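PDB 4OW5: fusolin from Unidentified entomopoxvirus, which forms the crystalline spindles of entomopoxviruses that enhance virulence, and probably binds and oxidatively attacks chitin through an LPMO-like domain. Local coordinates for residues G19-P24 / A58-F63; I151-P156 / V200-R205; P89-A94 / G110-G115. One frame throughout, in Å; residues are numbered along the deposited sequence.

Contact 1: residues G19-P24 / A58-F63; sequences GFWWPP and AAQYMF. With EDO (1,2-ethanediol), chain D.
Gln60 NE2 is the polar atom on which this contact turns. Gln60 NE2 donates a weak hydrogen bond to Phe20 O at 2.9 Å, with an N-H...O angle of 127°. Trp21 O lies 3.0 Å from the same Gln60 NE2, and Tyr38 OH of helix 32-47 adds a further weak bond. One amide nitrogen thus sits among two successive backbone carbonyls and a phenol. The glutamine chain is extended beyond CG (chi2 170°), which carries its amide from helix 52-64 across to the loop backbone.

The other end of the amide meets an indole. Gln60 OE1 lies at the edge of the Trp21 ring, near its plane, 3.5 Å from Trp21 CE3. Gln60 CB touches the same six-membered ring at Trp21 CZ3. The Trp21 NE1 side of the indole faces a bound ethanediol, probably from the crystallisation liquor. Its O1 accepts a hydrogen bond from Trp21 NE1 at 3.3 Å.

Phe20 carries the apolar half. Its CG sits between the backbone N and the carbonyl carbon (chi1 67°), which turns the ring toward the helix. Phe63 CB makes a CH-pi contact over one ring face, 3.8 Å from the Phe20 centroid. The two phenyl rings meet obliquely, with Phe63 CD2 3.3 Å from Phe20 CD2. Gln60 CG reaches the edge of the Phe20 ring, and Phe20 CE1 in turn lies over the indole of Trp21. Tyr38, Ile29 and Asn15 also touch Phe20.

Asp335 of the second subunit packs on Trp21, so the outer side of the loop belongs to the dimer contact. The arrangement is loop-on-helix packing in the helical region of an LPMO-like domain, where residues 19-24 link helix 10-17 to helix 32-47 and lie against helix 52-64.

Contact 2: residues I151-P156 / V200-R205; sequences IYITVP and VGIPVR. With EDO (1,2-ethanediol), chain G.
Arg205, just beyond strand 194-203, reaches Thr154 at the end of strand 147-154. From CB the chain bends at chi2 (-85°), and Arg205 CG passes 4.1 Å from Ile153 CD1. NE and NH2 then grip one acceptor side-on, the carbonyl oxygen of Thr154. The bonds are 3.0 Å from Arg205 NE and 2.9 Å from Arg205 NH2 to Thr154 O. They arrive from opposite faces of the carbonyl plane, while the oxygen lies in the guanidinium plane.

Arg205 NH2 also donates to O1 of a bound ethanediol at 2.9 Å, with a nearly straight angle of 165°. NH1 turns back to Val204 O in a weak bond. Ile153 CD1 lies over one face of the guanidinium, and Pro156 covers the opposite face with CG and CD. The paired hydrogen bonds and the two covers fix the orientation of the guanidinium. A water bonds to Thr154 OG1 and accepts a weak bond from Arg205 NE; Val210 N donates to that hydroxyl.

Deeper in, the packing is apolar. Ile153 CD1 meets the Pro203 ring at CD and touches Ile202 CG2 at 3.9 Å. Ile151 CD1 and Val200 CG2 pass at 4.0 Å. The axes of strand segments 151-154 and 200-203 approach to 8.7 Å, 14° from parallel, and belong to different sheets. This face-to-face sheet packing is characteristic of the fibronectin type III-like beta-sandwich of LPMOs.

Contact 3: residues P89-A94 / G110-G115; sequences PNYLCA and GMDVSG. With EDO (1,2-ethanediol), chain H.
Asp112 presents its carboxylate to the backbone of the 89-94 loop, at Cys93 and Ala94. Its CG stands anti to the carbonyl carbon and beside the backbone N (chi1 -82°), so that both oxygens face residues 91-94. Asp112 OD1 accepts from Cys93 N at 2.9 Å, through its syn lone pair and at 159°. Asp112 OD2 takes a weaker bond from Ala94 N, also 2.9 Å long. A water bridges Leu92 N to Asp112 OD1.

The Tyr91 side chain brings its ring edge to the acid. Asp112 OD2 lies in plane at that edge, 3.9 Å from Tyr91 CD1. Ring and carboxylate planes are 70° apart.

Cys93 SG is bonded to Cys228 SG and stays beside Asp112 OD1, while Cys93 CB lies 3.5 Å from Met111 O. The Met111 chain bends beyond CB, which leads its end away from the 89-94 loop.

An ethanediol, probably from the crystallisation liquor, donates from O1 to Asp112 OD1 at 2.7 Å. Cys93 N, a water and the diol thus meet at OD1, and a weak N-H bond from Ala94 reaches OD2. The two backbone N-H donors would probably favour the ionised form of this buried acid, which holds the 91-94 backbone through Cys93 N and Ala94 N.

Overall arrangement
From the N terminus, the chain runs through strand 2-6 and helix 10-17 to the loop of contact 1. It closes there on helix 52-64, after a loop of 33 residues that is largely helical. Contact 3 comes next and joins two parts of the long loop between helix 80-87 and strand 120-123. Contact 2 follows, joining strands 147-154 and 194-203 of the two sheets. All three are in series; none nests or crosses. Contacts 1 and 3 touch through Phe63 and Met62 against Met111 and Gly110, and both reach the second subunit. Contact 2 stands apart, its centre about 19 Å from that of contact 3. Contact 3 lies between the helical region and the sandwich, linked to strand 223-234 by its disulfide.

Contact 1: residues G19-P24 / A58-F63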
ATOM      1  N   GLY A  19      19.634  13.835 -15.193  1.00 15.89           N
ATOM      2  CA  GLY A  19      19.507  13.041 -16.401  1.00 15.23           C
ATOM      3  C   GLY A  19      18.619  13.696 -17.448  1.00 19.35           C
ATOM      4  O   GLY A  19      18.381  13.085 -18.476  1.00 20.53           O
ATOM      5  N   PHE A  20      18.139  14.939 -17.222  1.00 18.22           N
ATOM      6  CA  PHE A  20      17.177  15.627 -18.115  1.00 18.89           C
ATOM      7  C   PHE A  20      17.833  16.685 -19.024  1.00 24.72           C
ATOM      8  O   PHE A  20      17.209  17.124 -19.989  1.00 23.06           O
ATOM      9  CB  PHE A  20      16.068  16.305 -17.284  1.00 18.67           C
ATOM     10  CG  PHE A  20      16.521  17.471 -16.427  1.00 19.10           C
ATOM     11  CD1 PHE A  20      16.676  18.735 -16.972  1.00 20.64           C
ATOM     12  CD2 PHE A  20      16.796  17.300 -15.080  1.00 19.88           C
ATOM     13  CE1 PHE A  20      17.104  19.805 -16.190  1.00 21.87           C
ATOM     14  CE2 PHE A  20      17.209  18.370 -14.300  1.00 21.42           C
ATOM     15  CZ  PHE A  20      17.365  19.619 -14.860  1.00 20.38           C
ATOM     16  N   TRP A  21      19.043  17.145 -18.703  1.00 22.85           N
ATOM     17  CA  TRP A  21      19.698  18.136 -19.572  1.00 23.94           C
ATOM     18  C   TRP A  21      20.059  17.540 -20.923  1.00 29.44           C
ATOM     19  O   TRP A  21      20.129  18.264 -21.912  1.00 29.83           O
ATOM     20  CB  TRP A  21      20.969  18.709 -18.915  1.00 22.38           C
ATOM     21  CG  TRP A  21      20.710  19.626 -17.774  1.00 22.80           C
ATOM     22  CD1 TRP A  21      21.156  19.488 -16.497  1.00 25.04           C
ATOM     23  CD2 TRP A  21      19.953  20.842 -17.809  1.00 23.04           C
ATOM     24  NE1 TRP A  21      20.678  20.519 -15.723  1.00 24.82           N
ATOM     25  CE2 TRP A  21      20.008  21.407 -16.520  1.00 26.39           C
ATOM     26  CE3 TRP A  21      19.217  21.496 -18.801  1.00 24.60           C
ATOM     27  CZ2 TRP A  21      19.295  22.566 -16.184  1.00 26.47           C
ATOM     28  CZ3 TRP A  21      18.581  22.684 -18.489  1.00 26.09           C
ATOM     29  CH2 TRP A  21      18.625  23.208 -17.194  1.00 26.51           C
ATOM     30  N   TRP A  22      20.322  16.239 -20.954  1.00 26.54           N
ATOM     31  CA  TRP A  22      20.741  15.544 -22.162  1.00 27.53           C
ATOM     32  C   TRP A  22      20.565  14.041 -21.976  1.00 29.47           C
ATOM     33  O   TRP A  22      20.910  13.562 -20.894  1.00 30.41           O
ATOM     34  CB  TRP A  22      22.230  15.855 -22.455  1.00 28.38           C
ATOM     35  CG  TRP A  22      22.613  15.494 -23.849  1.00 30.91           C
ATOM     36  CD1 TRP A  22      23.062  14.282 -24.282  1.00 34.00           C
ATOM     37  CD2 TRP A  22      22.276  16.239 -25.020  1.00 31.65           C
ATOM     38  NE1 TRP A  22      23.104  14.256 -25.653  1.00 34.44           N
ATOM     39  CE2 TRP A  22      22.626  15.449 -26.134  1.00 36.25           C
ATOM     40  CE3 TRP A  22      21.708  17.500 -25.236  1.00 33.48           C
ATOM     41  CZ2 TRP A  22      22.423  15.881 -27.446  1.00 36.00           C
ATOM     42  CZ3 TRP A  22      21.565  17.953 -26.535  1.00 35.72           C
ATOM     43  CH2 TRP A  22      21.904  17.141 -27.623  1.00 36.41           C
ATOM     44  N   PRO A  23      20.109  13.240 -22.957  1.00 25.15           N
ATOM     45  CA  PRO A  23      19.577  13.598 -24.291  1.00 25.06           C
ATOM     46  C   PRO A  23      18.328  14.495 -24.202  1.00 29.04           C
ATOM     47  O   PRO A  23      17.661  14.520 -23.163  1.00 26.62           O
ATOM     48  CB  PRO A  23      19.228  12.238 -24.913  1.00 25.62           C
ATOM     49  CG  PRO A  23      19.844  11.218 -24.061  1.00 29.15           C
ATOM     50  CD  PRO A  23      19.979  11.797 -22.705  1.00 25.09           C
ATOM     51  N   PRO A  24      18.017  15.266 -25.265  1.00 26.50           N
ATOM     52  CA  PRO A  24      16.885  16.209 -25.181  1.00 24.81           C
ATOM     53  C   PRO A  24      15.499  15.584 -25.053  1.00 24.91           C
ATOM     54  O   PRO A  24      14.605  16.281 -24.628  1.00 23.99           O
ATOM     55  CB  PRO A  24      16.977  17.020 -26.484  1.00 26.51           C
ATOM     56  CG  PRO A  24      17.912  16.315 -27.350  1.00 31.11           C
ATOM     57  CD  PRO A  24      18.724  15.369 -26.559  1.00 27.59           C
ATOM     58  N   ALA A  58      11.328  23.592 -23.349  1.00 12.77           N
ATOM     59  CA  ALA A  58      10.084  23.679 -22.579  1.00 11.88           C
ATOM     60  C   ALA A  58      10.085  22.669 -21.448  1.00 15.02           C
ATOM     61  O   ALA A  58       9.805  23.047 -20.307  1.00 15.38           O
ATOM     62  CB  ALA A  58       8.882  23.467 -23.491  1.00 12.41           C
ATOM     63  N   ALA A  59      10.457  21.427 -21.735  1.00 11.34           N
ATOM     64  CA  ALA A  59      10.495  20.346 -20.730  1.00 12.84           C
ATOM     65  C   ALA A  59      11.632  20.570 -19.715  1.00 15.03           C
ATOM     66  O   ALA A  59      11.444  20.322 -18.520  1.00 13.52           O
ATOM     67  CB  ALA A  59      10.649  18.997 -21.404  1.00 13.49           C
ATOM     68  N   GLN A  60      12.787  21.059 -20.173  1.00 11.21           N
ATOM     69  CA  GLN A  60      13.909  21.317 -19.257  1.00 11.26           C
ATOM     70  C   GLN A  60      13.597  22.517 -18.375  1.00 13.51           C
ATOM     71  O   GLN A  60      13.970  22.493 -17.203  1.00 13.89           O
ATOM     72  CB  GLN A  60      15.246  21.509 -19.987  1.00 11.98           C
ATOM     73  CG  GLN A  60      15.711  20.221 -20.608  1.00 16.50           C
ATOM     74  CD  GLN A  60      16.886  20.352 -21.527  1.00 24.05           C
ATOM     75  OE1 GLN A  60      17.389  21.436 -21.777  1.00 15.86           O
ATOM     76  NE2 GLN A  60      17.332  19.222 -22.056  1.00 16.26           N
ATOM     77  N   TYR A  61      12.865  23.520 -18.900  1.00 11.46           N
ATOM     78  CA  TYR A  61      12.445  24.693 -18.123  1.00 12.08           C
ATOM     79  C   TYR A  61      11.557  24.261 -16.954  1.00 15.45           C
ATOM     80  O   TYR A  61      11.669  24.794 -15.847  1.00 14.65           O
ATOM     81  CB  TYR A  61      11.707  25.701 -19.007  1.00 11.91           C
ATOM     82  CG  TYR A  61      11.181  26.919 -18.285  1.00 12.52           C
ATOM     83  CD1 TYR A  61       9.897  26.932 -17.750  1.00 13.91           C
ATOM     84  CD2 TYR A  61      11.890  28.113 -18.288  1.00 13.52           C
ATOM     85  CE1 TYR A  61       9.381  28.064 -17.143  1.00 14.33           C
ATOM     86  CE2 TYR A  61      11.389  29.257 -17.668  1.00 14.82           C
ATOM     87  CZ  TYR A  61      10.115  29.241 -17.133  1.00 18.04           C
ATOM     88  OH  TYR A  61       9.593  30.377 -16.572  1.00 21.03           O
ATOM     89  N   MET A  62      10.682  23.295 -17.191  1.00 10.59           N
ATOM     90  CA  MET A  62       9.817  22.769 -16.124  1.00  9.79           C
ATOM     91  C   MET A  62      10.666  22.200 -14.951  1.00 14.00           C
ATOM     92  O   MET A  62      10.339  22.415 -13.781  1.00 15.28           O
ATOM     93  CB  MET A  62       8.882  21.704 -16.726  1.00 10.78           C
ATOM     94  CG  MET A  62       8.143  20.905 -15.712  1.00 12.32           C
ATOM     95  SD  MET A  62       7.013  19.646 -16.390  1.00 14.95           S
ATOM     96  CE  MET A  62       8.062  18.814 -17.456  1.00 13.17           C
ATOM     97  N   PHE A  63      11.735  21.471 -15.252  1.00 10.45           N
ATOM     98  CA  PHE A  63      12.600  20.900 -14.203  1.00 12.12           C
ATOM     99  C   PHE A  63      13.534  21.941 -13.540  1.00 15.29           C
ATOM    100  O   PHE A  63      13.719  21.937 -12.305  1.00 15.60           O
ATOM    101  CB  PHE A  63      13.474  19.771 -14.793  1.00 14.43           C
ATOM    102  CG  PHE A  63      12.830  18.419 -14.902  1.00 15.91           C
ATOM    103  CD1 PHE A  63      11.586  18.267 -15.478  1.00 22.09           C
ATOM    104  CD2 PHE A  63      13.532  17.280 -14.571  1.00 19.67           C
ATOM    105  CE1 PHE A  63      11.006  17.002 -15.602  1.00 22.61           C
ATOM    106  CE2 PHE A  63      12.989  16.022 -14.768  1.00 22.30           C
ATOM    107  CZ  PHE A  63      11.708  15.894 -15.223  1.00 20.48           C
TER
HETATM  108  C1  EDO D 403      21.102  19.884 -12.105  1.00 45.53           C
HETATM  109  O1  EDO D 403      20.232  20.911 -12.522  1.00 45.41           O
HETATM  110  C2  EDO D 403      20.571  18.529 -12.582  1.00 44.99           C
HETATM  111  O2  EDO D 403      20.471  17.628 -11.496  1.00 43.85           O

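Contact 2: residues I151-P156 / V200-R205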
ATOM      1  N   ILE A 151      -0.702  24.465   4.416  1.00 12.91           N
ATOM      2  CA  ILE A 151      -0.349  23.078   4.109  1.00 12.29           C
ATOM      3  C   ILE A 151      -1.642  22.304   4.083  1.00 15.81           C
ATOM      4  O   ILE A 151      -2.490  22.474   4.974  1.00 14.61           O
ATOM      5  CB  ILE A 151       0.680  22.483   5.097  1.00 14.05           C
ATOM      6  CG1 ILE A 151       1.923  23.395   5.231  1.00 12.76           C
ATOM      7  CG2 ILE A 151       1.057  21.034   4.705  1.00 11.61           C
ATOM      8  CD1 ILE A 151       2.967  22.889   6.262  1.00 20.01           C
ATOM      9  N   TYR A 152      -1.791  21.480   3.047  1.00 12.86           N
ATOM     10  CA  TYR A 152      -2.931  20.627   2.815  1.00 11.80           C
ATOM     11  C   TYR A 152      -2.533  19.186   2.669  1.00 13.13           C
ATOM     12  O   TYR A 152      -1.431  18.901   2.225  1.00 11.53           O
ATOM     13  CB  TYR A 152      -3.676  21.036   1.542  1.00 12.74           C
ATOM     14  CG  TYR A 152      -4.172  22.461   1.548  1.00 14.00           C
ATOM     15  CD1 TYR A 152      -5.494  22.754   1.853  1.00 17.30           C
ATOM     16  CD2 TYR A 152      -3.340  23.513   1.187  1.00 14.01           C
ATOM     17  CE1 TYR A 152      -5.968  24.057   1.841  1.00 18.03           C
ATOM     18  CE2 TYR A 152      -3.802  24.824   1.165  1.00 15.46           C
ATOM     19  CZ  TYR A 152      -5.113  25.096   1.524  1.00 23.25           C
ATOM     20  OH  TYR A 152      -5.618  26.364   1.511  1.00 25.67           O
ATOM     21  N   ILE A 153      -3.459  18.277   2.971  1.00 11.57           N
ATOM     22  CA  ILE A 153      -3.294  16.836   2.798  1.00 10.33           C
ATOM     23  C   ILE A 153      -4.466  16.334   1.955  1.00 12.76           C
ATOM     24  O   ILE A 153      -5.616  16.779   2.140  1.00 11.23           O
ATOM     25  CB  ILE A 153      -3.159  16.036   4.125  1.00 14.08           C
ATOM     26  CG1 ILE A 153      -2.845  14.552   3.815  1.00 13.66           C
ATOM     27  CG2 ILE A 153      -4.440  16.127   4.988  1.00 16.87           C
ATOM     28  CD1 ILE A 153      -2.453  13.750   4.994  1.00 13.71           C
ATOM     29  N   THR A 154      -4.181  15.420   1.041  1.00 11.30           N
ATOM     30  CA  THR A 154      -5.243  14.836   0.240  1.00 11.42           C
ATOM     31  C   THR A 154      -6.235  14.023   1.124  1.00 12.60           C
ATOM     32  O   THR A 154      -5.859  13.446   2.147  1.00 10.01           O
ATOM     33  CB  THR A 154      -4.721  13.973  -0.893  1.00 12.50           C
ATOM     34  OG1 THR A 154      -3.684  13.126  -0.397  1.00 11.00           O
ATOM     35  CG2 THR A 154      -4.250  14.799  -2.091  1.00 11.46           C
ATOM     36  N   VAL A 155      -7.483  14.024   0.702  1.00 13.17           N
ATOM     37  CA  VAL A 155      -8.576  13.272   1.342  1.00 14.61           C
ATOM     38  C   VAL A 155      -8.242  11.777   1.257  1.00 17.91           C
ATOM     39  O   VAL A 155      -7.548  11.373   0.327  1.00 15.24           O
ATOM     40  CB  VAL A 155      -9.979  13.568   0.759  1.00 17.18           C
ATOM     41  CG1 VAL A 155     -10.385  15.031   0.966  1.00 17.04           C
ATOM     42  CG2 VAL A 155     -10.094  13.166  -0.715  1.00 17.00           C
ATOM     43  N   PRO A 156      -8.792  10.925   2.142  1.00 17.65           N
ATOM     44  CA  PRO A 156      -8.452   9.489   2.064  1.00 18.92           C
ATOM     45  C   PRO A 156      -8.802   8.777   0.750  1.00 21.40           C
ATOM     46  O   PRO A 156      -8.115   7.835   0.406  1.00 23.23           O
ATOM     47  CB  PRO A 156      -9.214   8.877   3.239  1.00 21.49           C
ATOM     48  CG  PRO A 156      -9.492  10.033   4.164  1.00 24.38           C
ATOM     49  CD  PRO A 156      -9.640  11.229   3.314  1.00 19.23           C
ATOM     50  N   VAL A 200       4.052  19.688  11.950  1.00 21.99           N
ATOM     51  CA  VAL A 200       2.623  19.504  11.724  1.00 22.20           C
ATOM     52  C   VAL A 200       2.335  18.055  11.974  1.00 22.29           C
ATOM     53  O   VAL A 200       3.144  17.207  11.571  1.00 19.84           O
ATOM     54  CB  VAL A 200       2.203  19.921  10.289  1.00 27.88           C
ATOM     55  CG1 VAL A 200       0.696  19.775  10.091  1.00 28.04           C
ATOM     56  CG2 VAL A 200       2.651  21.331   9.984  1.00 28.60           C
ATOM     57  N   GLY A 201       1.211  17.781  12.639  1.00 18.78           N
ATOM     58  CA  GLY A 201       0.742  16.432  12.856  1.00 18.25           C
ATOM     59  C   GLY A 201       0.088  15.998  11.570  1.00 21.78           C
ATOM     60  O   GLY A 201      -0.837  16.653  11.110  1.00 23.28           O
ATOM     61  N   ILE A 202       0.615  14.973  10.935  1.00 16.84           N
ATOM     62  CA  ILE A 202       0.072  14.475   9.660  1.00 15.86           C
ATOM     63  C   ILE A 202      -0.898  13.356   9.938  1.00 19.30           C
ATOM     64  O   ILE A 202      -0.481  12.362  10.522  1.00 17.61           O
ATOM     65  CB  ILE A 202       1.219  13.989   8.744  1.00 16.83           C
ATOM     66  CG1 ILE A 202       2.273  15.105   8.544  1.00 17.12           C
ATOM     67  CG2 ILE A 202       0.669  13.499   7.398  1.00 17.93           C
ATOM     68  CD1 ILE A 202       1.747  16.384   7.871  1.00 24.85           C
ATOM     69  N   PRO A 203      -2.169  13.460   9.497  1.00 18.39           N
ATOM     70  CA  PRO A 203      -3.102  12.337   9.692  1.00 19.08           C
ATOM     71  C   PRO A 203      -2.547  11.089   9.023  1.00 22.18           C
ATOM     72  O   PRO A 203      -2.052  11.151   7.898  1.00 18.90           O
ATOM     73  CB  PRO A 203      -4.411  12.817   9.019  1.00 21.55           C
ATOM     74  CG  PRO A 203      -4.269  14.310   8.946  1.00 26.39           C
ATOM     75  CD  PRO A 203      -2.814  14.581   8.782  1.00 21.81           C
ATOM     76  N   VAL A 204      -2.585   9.977   9.725  1.00 19.70           N
ATOM     77  CA  VAL A 204      -2.092   8.782   9.158  1.00 20.89           C
ATOM     78  C   VAL A 204      -3.080   8.404   8.003  1.00 26.01           C
ATOM     79  O   VAL A 204      -4.248   8.832   7.948  1.00 24.66           O
ATOM     80  CB  VAL A 204      -1.830   7.679  10.223  1.00 26.50           C
ATOM     81  CG1 VAL A 204      -1.348   6.392   9.589  1.00 26.59           C
ATOM     82  CG2 VAL A 204      -0.758   8.152  11.187  1.00 27.41           C
ATOM     83  N   ARG A 205      -2.481   7.899   6.970  1.00 21.23           N
ATOM     84  CA  ARG A 205      -3.152   7.446   5.755  1.00 19.18           C
ATOM     85  C   ARG A 205      -2.696   6.031   5.567  1.00 19.21           C
ATOM     86  O   ARG A 205      -1.542   5.712   5.880  1.00 16.79           O
ATOM     87  CB  ARG A 205      -2.747   8.337   4.569  1.00 19.05           C
ATOM     88  CG  ARG A 205      -3.357   9.734   4.588  1.00 18.92           C
ATOM     89  CD  ARG A 205      -4.720   9.750   3.983  1.00 19.44           C
ATOM     90  NE  ARG A 205      -5.325  11.087   3.970  1.00 19.79           N
ATOM     91  CZ  ARG A 205      -5.940  11.654   4.999  1.00 22.45           C
ATOM     92  NH1 ARG A 205      -6.036  11.020   6.161  1.00 20.86           N
ATOM     93  NH2 ARG A 205      -6.471  12.860   4.877  1.00 15.72           N
TER
HETATM   94  C1  EDO G 406      -8.826  12.837   7.469  1.00 43.03           C
HETATM   95  O1  EDO G 406      -7.688  13.684   7.391  1.00 38.16           O
HETATM   96  C2  EDO G 406      -8.619  11.805   8.599  1.00 44.76           C
HETATM   97  O2  EDO G 406      -9.109  10.540   8.172  1.00 48.76           O
HETATM   98  O   HOH W   1      -5.000  10.870   0.724  1.00 14.02           O

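Contact 3: residues P89-A94 / G110-G115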
ATOM      1  N   PRO A  89      -6.738  27.313 -10.461  1.00 14.99           N
ATOM      2  CA  PRO A  89      -7.993  26.571 -10.603  1.00 14.22           C
ATOM      3  C   PRO A  89      -7.765  25.096 -10.914  1.00 18.01           C
ATOM      4  O   PRO A  89      -8.578  24.267 -10.530  1.00 19.23           O
ATOM      5  CB  PRO A  89      -8.698  27.301 -11.739  1.00 15.92           C
ATOM      6  CG  PRO A  89      -7.611  27.880 -12.560  1.00 20.82           C
ATOM      7  CD  PRO A  89      -6.560  28.276 -11.559  1.00 16.18           C
ATOM      8  N   ASN A  90      -6.671  24.763 -11.608  1.00 12.13           N
ATOM      9  CA  ASN A  90      -6.374  23.382 -11.945  1.00 11.26           C
ATOM     10  C   ASN A  90      -4.866  23.286 -12.220  1.00 13.94           C
ATOM     11  O   ASN A  90      -4.175  24.298 -12.061  1.00 13.84           O
ATOM     12  CB  ASN A  90      -7.251  22.936 -13.112  1.00 14.03           C
ATOM     13  CG  ASN A  90      -7.360  23.972 -14.192  1.00 29.95           C
ATOM     14  OD1 ASN A  90      -6.356  24.415 -14.742  1.00 20.92           O
ATOM     15  ND2 ASN A  90      -8.562  24.434 -14.481  1.00 26.18           N
ATOM     16  N   TYR A  91      -4.345  22.087 -12.503  1.00 10.58           N
ATOM     17  CA  TYR A  91      -2.896  21.863 -12.671  1.00 11.30           C
ATOM     18  C   TYR A  91      -2.176  22.350 -11.404  1.00 13.52           C
ATOM     19  O   TYR A  91      -1.251  23.173 -11.444  1.00 12.86           O
ATOM     20  CB  TYR A  91      -2.371  22.552 -13.930  1.00 12.94           C
ATOM     21  CG  TYR A  91      -2.854  21.904 -15.207  1.00 15.44           C
ATOM     22  CD1 TYR A  91      -2.453  20.624 -15.553  1.00 18.02           C
ATOM     23  CD2 TYR A  91      -3.783  22.536 -16.024  1.00 16.81           C
ATOM     24  CE1 TYR A  91      -2.852  20.039 -16.747  1.00 20.74           C
ATOM     25  CE2 TYR A  91      -4.278  21.911 -17.176  1.00 16.41           C
ATOM     26  CZ  TYR A  91      -3.772  20.680 -17.555  1.00 26.93           C
ATOM     27  OH  TYR A  91      -4.137  20.072 -18.732  1.00 32.64           O
ATOM     28  N   LEU A  92      -2.655  21.860 -10.260  1.00 10.19           N
ATOM     29  CA  LEU A  92      -2.173  22.280  -8.960  1.00 10.37           C
ATOM     30  C   LEU A  92      -0.684  21.986  -8.735  1.00 13.19           C
ATOM     31  O   LEU A  92      -0.023  22.808  -8.112  1.00 11.85           O
ATOM     32  CB  LEU A  92      -2.998  21.653  -7.826  1.00  9.88           C
ATOM     33  CG  LEU A  92      -4.225  22.461  -7.364  1.00 13.56           C
ATOM     34  CD1 LEU A  92      -5.275  22.528  -8.469  1.00 13.45           C
ATOM     35  CD2 LEU A  92      -4.822  21.856  -6.098  1.00 12.50           C
ATOM     36  N   CYS A  93      -0.152  20.837  -9.198  1.00 11.27           N
ATOM     37  CA  CYS A  93       1.260  20.541  -8.957  1.00 12.43           C
ATOM     38  C   CYS A  93       2.168  21.347  -9.897  1.00 15.80           C
ATOM     39  O   CYS A  93       3.376  21.360  -9.664  1.00 14.76           O
ATOM     40  CB  CYS A  93       1.531  19.044  -9.069  1.00 13.92           C
ATOM     41  SG  CYS A  93       0.595  18.030  -7.878  1.00 18.39           S
ATOM     42  N   ALA A  94       1.611  21.953 -10.968  1.00 11.97           N
ATOM     43  CA  ALA A  94       2.324  22.845 -11.881  1.00 11.87           C
ATOM     44  C   ALA A  94       2.156  24.316 -11.473  1.00 15.46           C
ATOM     45  O   ALA A  94       2.657  25.186 -12.178  1.00 15.54           O
ATOM     46  CB  ALA A  94       1.782  22.664 -13.269  1.00 12.46           C
ATOM     47  N   GLY A 110       3.430  18.686 -16.958  1.00 15.18           N
ATOM     48  CA  GLY A 110       3.903  17.312 -16.851  1.00 14.10           C
ATOM     49  C   GLY A 110       3.878  16.848 -15.406  1.00 15.78           C
ATOM     50  O   GLY A 110       3.618  15.683 -15.126  1.00 16.12           O
ATOM     51  N   MET A 111       4.038  17.788 -14.454  1.00 11.91           N
ATOM     52  CA  MET A 111       4.033  17.460 -13.028  1.00 10.37           C
ATOM     53  C   MET A 111       2.640  17.100 -12.511  1.00 12.96           C
ATOM     54  O   MET A 111       2.551  16.598 -11.393  1.00 13.30           O
ATOM     55  CB  MET A 111       4.658  18.612 -12.209  1.00 11.96           C
ATOM     56  CG  MET A 111       6.166  18.810 -12.516  1.00 15.78           C
ATOM     57  SD  MET A 111       7.148  17.331 -12.080  1.00 20.45           S
ATOM     58  CE  MET A 111       8.692  17.656 -12.957  1.00 20.67           C
ATOM     59  N   ASP A 112       1.574  17.256 -13.314  1.00 10.76           N
ATOM     60  CA  ASP A 112       0.210  16.904 -12.887  1.00 11.37           C
ATOM     61  C   ASP A 112      -0.287  15.597 -13.517  1.00 17.92           C
ATOM     62  O   ASP A 112      -1.443  15.234 -13.299  1.00 18.23           O
ATOM     63  CB  ASP A 112      -0.761  18.040 -13.189  1.00 13.21           C
ATOM     64  CG  ASP A 112      -0.696  19.089 -12.120  1.00 20.22           C
ATOM     65  OD1 ASP A 112      -1.212  18.822 -10.974  1.00 15.76           O
ATOM     66  OD2 ASP A 112      -0.147  20.157 -12.390  1.00 24.62           O
ATOM     67  N   VAL A 113       0.569  14.849 -14.238  1.00 14.58           N
ATOM     68  CA  VAL A 113       0.133  13.565 -14.731  1.00 14.55           C
ATOM     69  C   VAL A 113      -0.024  12.628 -13.511  1.00 17.30           C
ATOM     70  O   VAL A 113       0.623  12.822 -12.499  1.00 16.58           O
ATOM     71  CB  VAL A 113       1.058  12.945 -15.809  1.00 18.98           C
ATOM     72  CG1 VAL A 113       1.208  13.851 -17.027  1.00 18.10           C
ATOM     73  CG2 VAL A 113       2.394  12.551 -15.234  1.00 19.14           C
ATOM     74  N   SER A 114      -0.856  11.618 -13.636  1.00 13.97           N
ATOM     75  CA  SER A 114      -1.076  10.644 -12.588  1.00 12.66           C
ATOM     76  C   SER A 114      -0.229   9.399 -12.873  1.00 13.04           C
ATOM     77  O   SER A 114       0.182   9.161 -14.006  1.00 12.32           O
ATOM     78  CB  SER A 114      -2.563  10.314 -12.462  1.00 12.60           C
ATOM     79  OG  SER A 114      -3.122   9.867 -13.675  1.00 15.19           O
ATOM     80  N   GLY A 115       0.091   8.689 -11.820  1.00  9.23           N
ATOM     81  CA  GLY A 115       0.931   7.512 -11.864  1.00  9.74           C
ATOM     82  C   GLY A 115       1.687   7.252 -10.585  1.00 15.29           C
ATOM     83  O   GLY A 115       1.375   7.841  -9.535  1.00 15.92           O
TER
HETATM   84  C1  EDO H 407      -1.352  15.881  -9.668  1.00 24.80           C
HETATM   85  O1  EDO H 407      -2.448  16.489 -10.260  1.00 18.57           O
HETATM   86  C2  EDO H 407      -1.135  14.448 -10.165  1.00 27.13           C
HETATM   87  O2  EDO H 407      -0.510  13.795  -9.086  1.00 31.90           O
HETATM   88  O   HOH W   2      -4.045  19.210 -10.687  1.00 12.23           O